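Long-range contact in Alpha/beta hydrolase fold protein (Sphaerobacter thermophilus, PDB 3R0V), which probably acts as a hydrolase of the alpha/beta hydrolase fold, its natural substrate not established, and holds D-malate in its pocket: residues R127-L141 with D149-V161. Sequence-based numbering, arbitrary orientation. Where two conformers were deposited one is given.
Sequences RPPVPPDYQTRLDAL and DAVTYFMTEGVGV. With MLT (D-malate), chain F.
Tyr153 plugs into helix 134-141 as a knob among Tyr134, Arg137, Leu138 and Leu141. Arg137 CG lies over one face of the Tyr153 ring in a CH-pi contact, 3.7 Å from the centroid, while Glu157 CB, one turn on in Tyr153's own helix, lies over the rim of the opposite face. The Tyr134 ring is almost parallel to the Tyr153 ring (14°) but displaced alongside it, with little face-to-face overlap; Tyr134 CD1 meets Tyr153 CE2 at 3.3 Å. With CG anti to the backbone N (chi1 179°), the Tyr134 ring is carried across to helix 149-158. Tyr134 OH ends at the edge of the Phe154 ring, 3.4 Å from CD1, and Phe154 CZ in turn touches malate C2 at 3.4 Å. Leu141 CD1 packs on Tyr153 CB, and Leu138 CD1 on Ala150 CB (3.9 Å). A water joins Tyr153 OH to Asp133 OD1. In the loop before helix 134-141, the extended Arg127 donates a hydrogen bond from NH2 to Gly158 O, at the C-terminal end of helix 149-158 (2.8 Å), in the carbonyl plane; its NH1 bonds Pro120 O, and Trp220 makes a cation-pi contact. The near-antiparallel helices, axes 9.3 Å apart, form the first hairpin of the helical insertion between strands 111-117 and 209-213, consistent with the cap of alpha/beta hydrolases, with Phe154 forming part of the malate pocket.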
loop_
_atom_site.group_PDB
_atom_site.type_symbol
_atom_site.label_atom_id
_atom_site.label_comp_id
_atom_site.label_asym_id
_atom_site.label_seq_id
_atom_site.Cartn_x
_atom_site.Cartn_y
_atom_site.Cartn_z
ATOM N N ARG A 127 7.869 1.694 -17.975
ATOM C CA ARG A 127 6.896 2.535 -17.285
ATOM C C ARG A 127 6.857 3.901 -17.951
ATOM O O ARG A 127 7.901 4.507 -18.174
ATOM C CB ARG A 127 7.249 2.702 -15.813
ATOM C CG ARG A 127 6.209 3.518 -15.073
ATOM C CD ARG A 127 6.479 3.564 -13.603
ATOM N NE ARG A 127 5.459 4.326 -12.894
ATOM C CZ ARG A 127 5.360 4.366 -11.570
ATOM N NH1 ARG A 127 6.214 3.674 -10.815
ATOM N NH2 ARG A 127 4.417 5.086 -11.000
ATOM N N PRO A 128 5.654 4.398 -18.263
ATOM C CA PRO A 128 5.542 5.745 -18.838
ATOM C C PRO A 128 6.172 6.785 -17.902
ATOM O O PRO A 128 6.054 6.644 -16.698
ATOM C CB PRO A 128 4.026 5.963 -18.923
ATOM C CG PRO A 128 3.430 4.602 -18.880
ATOM C CD PRO A 128 4.344 3.758 -18.056
ATOM N N PRO A 129 6.855 7.804 -18.448
ATOM C CA PRO A 129 7.400 8.835 -17.557
ATOM C C PRO A 129 6.293 9.575 -16.809
ATOM O O PRO A 129 5.235 9.849 -17.379
ATOM C CB PRO A 129 8.135 9.786 -18.514
ATOM C CG PRO A 129 7.627 9.453 -19.875
ATOM C CD PRO A 129 7.223 8.022 -19.856
ATOM N N VAL A 130 6.525 9.858 -15.537
ATOM C CA VAL A 130 5.612 10.676 -14.753
ATOM C C VAL A 130 5.887 12.121 -15.143
ATOM O O VAL A 130 7.046 12.512 -15.259
ATOM C CB VAL A 130 5.881 10.487 -13.252
ATOM C CG1 VAL A 130 5.045 11.450 -12.425
ATOM C CG2 VAL A 130 5.624 9.036 -12.833
ATOM N N PRO A 131 4.831 12.917 -15.396
ATOM C CA PRO A 131 5.099 14.294 -15.819
ATOM C C PRO A 131 5.952 15.025 -14.789
ATOM O O PRO A 131 5.734 14.866 -13.597
ATOM C CB PRO A 131 3.704 14.921 -15.863
ATOM C CG PRO A 131 2.775 13.773 -16.092
ATOM C CD PRO A 131 3.391 12.619 -15.337
ATOM N N PRO A 132 6.919 15.839 -15.245
ATOM C CA PRO A 132 7.750 16.580 -14.289
ATOM C C PRO A 132 6.942 17.530 -13.399
ATOM O O PRO A 132 7.402 17.873 -12.313
ATOM C CB PRO A 132 8.697 17.368 -15.195
ATOM C CG PRO A 132 8.810 16.521 -16.416
ATOM C CD PRO A 132 7.425 15.960 -16.622
ATOM N N ASP A 133 5.759 17.933 -13.850
ATOM C CA ASP A 133 4.914 18.836 -13.066
ATOM C C ASP A 133 3.845 18.097 -12.254
ATOM O O ASP A 133 2.878 18.701 -11.787
ATOM C CB ASP A 133 4.272 19.907 -13.964
ATOM C CG ASP A 133 3.250 19.332 -14.940
ATOM O OD1 ASP A 133 3.372 18.155 -15.333
ATOM O OD2 ASP A 133 2.317 20.066 -15.326
ATOM N N TYR A 134 4.032 16.795 -12.071
ATOM C CA TYR A 134 3.026 15.983 -11.390
ATOM C C TYR A 134 2.582 16.562 -10.043
ATOM O O TYR A 134 1.392 16.734 -9.799
ATOM C CB TYR A 134 3.532 14.549 -11.194
ATOM C CG TYR A 134 2.533 13.675 -10.475
ATOM C CD1 TYR A 134 1.517 13.036 -11.180
ATOM C CD2 TYR A 134 2.575 13.517 -9.088
ATOM C CE1 TYR A 134 0.578 12.250 -10.527
ATOM C CE2 TYR A 134 1.638 12.720 -8.425
ATOM C CZ TYR A 134 0.641 12.102 -9.152
ATOM O OH TYR A 134 -0.291 11.322 -8.509
ATOM N N GLN A 135 3.526 16.879 -9.168
ATOM C CA GLN A 135 3.175 17.374 -7.839
ATOM C C GLN A 135 2.395 18.688 -7.923
ATOM O O GLN A 135 1.387 18.866 -7.251
ATOM C CB GLN A 135 4.441 17.552 -6.991
ATOM C CG GLN A 135 4.221 18.159 -5.609
ATOM C CD GLN A 135 5.518 18.276 -4.824
ATOM O OE1 GLN A 135 6.565 17.804 -5.262
ATOM N NE2 GLN A 135 5.450 18.905 -3.658
ATOM N N THR A 136 2.872 19.594 -8.766
ATOM C CA THR A 136 2.241 20.891 -8.941
ATOM C C THR A 136 0.816 20.739 -9.478
ATOM O O THR A 136 -0.112 21.398 -9.002
ATOM C CB THR A 136 3.074 21.778 -9.889
ATOM O OG1 THR A 136 4.392 21.931 -9.347
ATOM C CG2 THR A 136 2.433 23.151 -10.063
ATOM N N ARG A 137 0.639 19.875 -10.471
ATOM C CA ARG A 137 -0.677 19.712 -11.080
ATOM C C ARG A 137 -1.662 19.052 -10.115
ATOM O O ARG A 137 -2.813 19.473 -10.006
ATOM C CB ARG A 137 -0.561 18.921 -12.389
ATOM C CG ARG A 137 -1.879 18.553 -13.033
ATOM C CD ARG A 137 -2.713 19.778 -13.394
ATOM N NE ARG A 137 -3.898 19.366 -14.135
ATOM C CZ ARG A 137 -4.825 20.206 -14.581
ATOM N NH1 ARG A 137 -4.704 21.506 -14.351
ATOM N NH2 ARG A 137 -5.873 19.745 -15.249
ATOM N N LEU A 138 -1.210 18.012 -9.419
ATOM C CA LEU A 138 -2.044 17.338 -8.446
ATOM C C LEU A 138 -2.515 18.325 -7.374
ATOM O O LEU A 138 -3.693 18.359 -7.020
ATOM C CB LEU A 138 -1.268 16.183 -7.818
ATOM C CG LEU A 138 -1.957 15.444 -6.671
ATOM C CD1 LEU A 138 -3.278 14.845 -7.117
ATOM C CD2 LEU A 138 -1.010 14.371 -6.099
ATOM N N ASP A 139 -1.587 19.132 -6.864
ATOM C CA ASP A 139 -1.941 20.133 -5.867
ATOM C C ASP A 139 -2.961 21.123 -6.413
ATOM O O ASP A 139 -3.892 21.516 -5.716
ATOM C CB ASP A 139 -0.702 20.895 -5.390
ATOM C CG ASP A 139 0.112 20.115 -4.368
ATOM O OD1 ASP A 139 -0.411 19.132 -3.790
ATOM O OD2 ASP A 139 1.279 20.503 -4.134
ATOM N N ALA A 140 -2.785 21.521 -7.669
ATOM C CA ALA A 140 -3.685 22.500 -8.284
ATOM C C ALA A 140 -5.106 21.952 -8.415
ATOM O O ALA A 140 -6.090 22.649 -8.143
ATOM C CB ALA A 140 -3.145 22.935 -9.628
ATOM N N LEU A 141 -5.204 20.689 -8.817
ATOM C CA LEU A 141 -6.504 20.040 -8.942
ATOM C C LEU A 141 -7.188 19.982 -7.585
ATOM O O LEU A 141 -8.373 20.303 -7.457
ATOM C CB LEU A 141 -6.340 18.630 -9.521
ATOM C CG LEU A 141 -5.930 18.584 -11.002
ATOM C CD1 LEU A 141 -5.601 17.154 -11.375
ATOM C CD2 LEU A 141 -7.028 19.164 -11.900
ATOM N N ASP A 149 -10.992 14.631 -10.659
ATOM C CA ASP A 149 -9.941 14.857 -11.641
ATOM C C ASP A 149 -8.564 14.548 -11.049
ATOM O O ASP A 149 -7.682 14.085 -11.768
ATOM C CB ASP A 149 -9.990 16.285 -12.184
ATOM C CG ASP A 149 -11.230 16.554 -13.020
ATOM O OD1 ASP A 149 -11.973 15.602 -13.328
ATOM O OD2 ASP A 149 -11.447 17.731 -13.386
ATOM N N ALA A 150 -8.385 14.795 -9.752
ATOM C CA ALA A 150 -7.136 14.424 -9.078
ATOM C C ALA A 150 -6.923 12.911 -9.087
ATOM O O ALA A 150 -5.826 12.435 -9.360
ATOM C CB ALA A 150 -7.110 14.959 -7.649
ATOM N N VAL A 151 -7.978 12.152 -8.814
ATOM C CA VAL A 151 -7.882 10.697 -8.885
ATOM C C VAL A 151 -7.560 10.240 -10.308
ATOM O O VAL A 151 -6.692 9.396 -10.503
ATOM C CB VAL A 151 -9.180 10.018 -8.408
ATOM C CG1 VAL A 151 -9.071 8.499 -8.567
ATOM C CG2 VAL A 151 -9.461 10.383 -6.949
ATOM N N THR A 152 -8.260 10.795 -11.296
ATOM C CA THR A 152 -8.008 10.452 -12.688
ATOM C C THR A 152 -6.558 10.742 -13.081
ATOM O O THR A 152 -5.918 9.946 -13.766
ATOM C CB THR A 152 -8.955 11.236 -13.593
ATOM O OG1 THR A 152 -10.298 10.864 -13.272
ATOM C CG2 THR A 152 -8.684 10.917 -15.061
ATOM N N TYR A 153 -6.046 11.876 -12.616
ATOM C CA TYR A 153 -4.684 12.293 -12.912
ATOM C C TYR A 153 -3.687 11.341 -12.260
ATOM O O TYR A 153 -2.743 10.891 -12.901
ATOM C CB TYR A 153 -4.459 13.740 -12.461
ATOM C CG TYR A 153 -3.105 14.303 -12.815
ATOM C CD1 TYR A 153 -2.769 14.591 -14.130
ATOM C CD2 TYR A 153 -2.173 14.571 -11.821
ATOM C CE1 TYR A 153 -1.524 15.124 -14.451
ATOM C CE2 TYR A 153 -0.934 15.108 -12.127
ATOM C CZ TYR A 153 -0.615 15.369 -13.439
ATOM O OH TYR A 153 0.612 15.900 -13.756
ATOM N N PHE A 154 -3.899 11.040 -10.981
ATOM C CA PHE A 154 -3.055 10.053 -10.308
ATOM C C PHE A 154 -3.030 8.726 -11.081
ATOM O O PHE A 154 -1.964 8.165 -11.350
ATOM C CB PHE A 154 -3.553 9.800 -8.882
ATOM C CG PHE A 154 -3.063 8.497 -8.296
ATOM C CD1 PHE A 154 -1.746 8.349 -7.898
ATOM C CD2 PHE A 154 -3.917 7.419 -8.170
ATOM C CE1 PHE A 154 -1.304 7.147 -7.369
ATOM C CE2 PHE A 154 -3.473 6.216 -7.650
ATOM C CZ PHE A 154 -2.178 6.087 -7.254
HETATM N N MSE A 155 -4.199 8.224 -11.458
HETATM C CA MSE A 155 -4.241 6.928 -12.114
HETATM C C MSE A 155 -3.597 6.919 -13.484
HETATM O O MSE A 155 -2.866 5.994 -13.809
HETATM C CB MSE A 155 -5.664 6.419 -12.193
HETATM C CG MSE A 155 -6.205 6.168 -10.826
HETATM SE SE MSE A 155 -7.874 5.242 -10.873
HETATM C CE MSE A 155 -8.060 5.008 -8.942
ATOM N N THR A 156 -3.860 7.946 -14.284
ATOM C CA THR A 156 -3.333 7.989 -15.643
ATOM C C THR A 156 -1.886 8.445 -15.727
ATOM O O THR A 156 -1.102 7.881 -16.495
ATOM C CB THR A 156 -4.181 8.909 -16.541
ATOM O OG1 THR A 156 -4.245 10.226 -15.962
ATOM C CG2 THR A 156 -5.588 8.349 -16.710
ATOM N N GLU A 157 -1.532 9.472 -14.962
ATOM C CA GLU A 157 -0.202 10.056 -15.053
ATOM C C GLU A 157 0.717 9.610 -13.922
ATOM O O GLU A 157 1.927 9.536 -14.101
ATOM C CB GLU A 157 -0.283 11.586 -15.117
ATOM C CG GLU A 157 -1.070 12.102 -16.301
ATOM C CD GLU A 157 -0.511 11.615 -17.625
ATOM O OE1 GLU A 157 0.723 11.414 -17.731
ATOM O OE2 GLU A 157 -1.318 11.429 -18.560
ATOM N N GLY A 158 0.144 9.307 -12.763
ATOM C CA GLY A 158 0.945 8.864 -11.636
ATOM C C GLY A 158 1.358 7.417 -11.783
ATOM O O GLY A 158 2.533 7.078 -11.609
ATOM N N VAL A 159 0.399 6.553 -12.097
ATOM C CA VAL A 159 0.700 5.124 -12.191
ATOM C C VAL A 159 0.383 4.467 -13.549
ATOM O O VAL A 159 0.358 3.244 -13.657
ATOM C CB VAL A 159 0.083 4.329 -11.018
ATOM C CG1 VAL A 159 0.820 4.670 -9.716
ATOM C CG2 VAL A 159 -1.405 4.623 -10.878
ATOM N N GLY A 160 0.147 5.279 -14.578
ATOM C CA GLY A 160 0.143 4.786 -15.951
ATOM C C GLY A 160 -1.008 3.890 -16.380
ATOM O O GLY A 160 -0.839 3.059 -17.270
ATOM N N VAL A 161 -2.174 4.048 -15.764
ATOM C CA VAL A 161 -3.341 3.247 -16.122
ATOM C C VAL A 161 -3.958 3.839 -17.385
ATOM O O VAL A 161 -4.091 5.057 -17.494
ATOM C CB VAL A 161 -4.384 3.260 -14.994
ATOM C CG1 VAL A 161 -5.587 2.406 -15.366
ATOM C CG2 VAL A 161 -3.766 2.787 -13.676
HETATM C C1 MLT F . -0.871 2.720 -5.534
HETATM O O1 MLT F . -1.070 2.577 -4.284
HETATM O O2 MLT F . 0.261 2.822 -6.005
HETATM C C2 MLT F . -2.078 2.740 -6.432
HETATM O O3 MLT F . -3.219 2.308 -5.719
HETATM C C3 MLT F . -1.849 1.871 -7.662
HETATM C C4 MLT F . -3.165 1.587 -8.353
HETATM O O4 MLT F . -4.258 1.879 -7.821
HETATM O O5 MLT F . -3.176 1.051 -9.480
HETATM O O HOH W 1 2.860 8.078 -16.081
HETATM O O HOH W 2 0.719 17.138 -16.230
#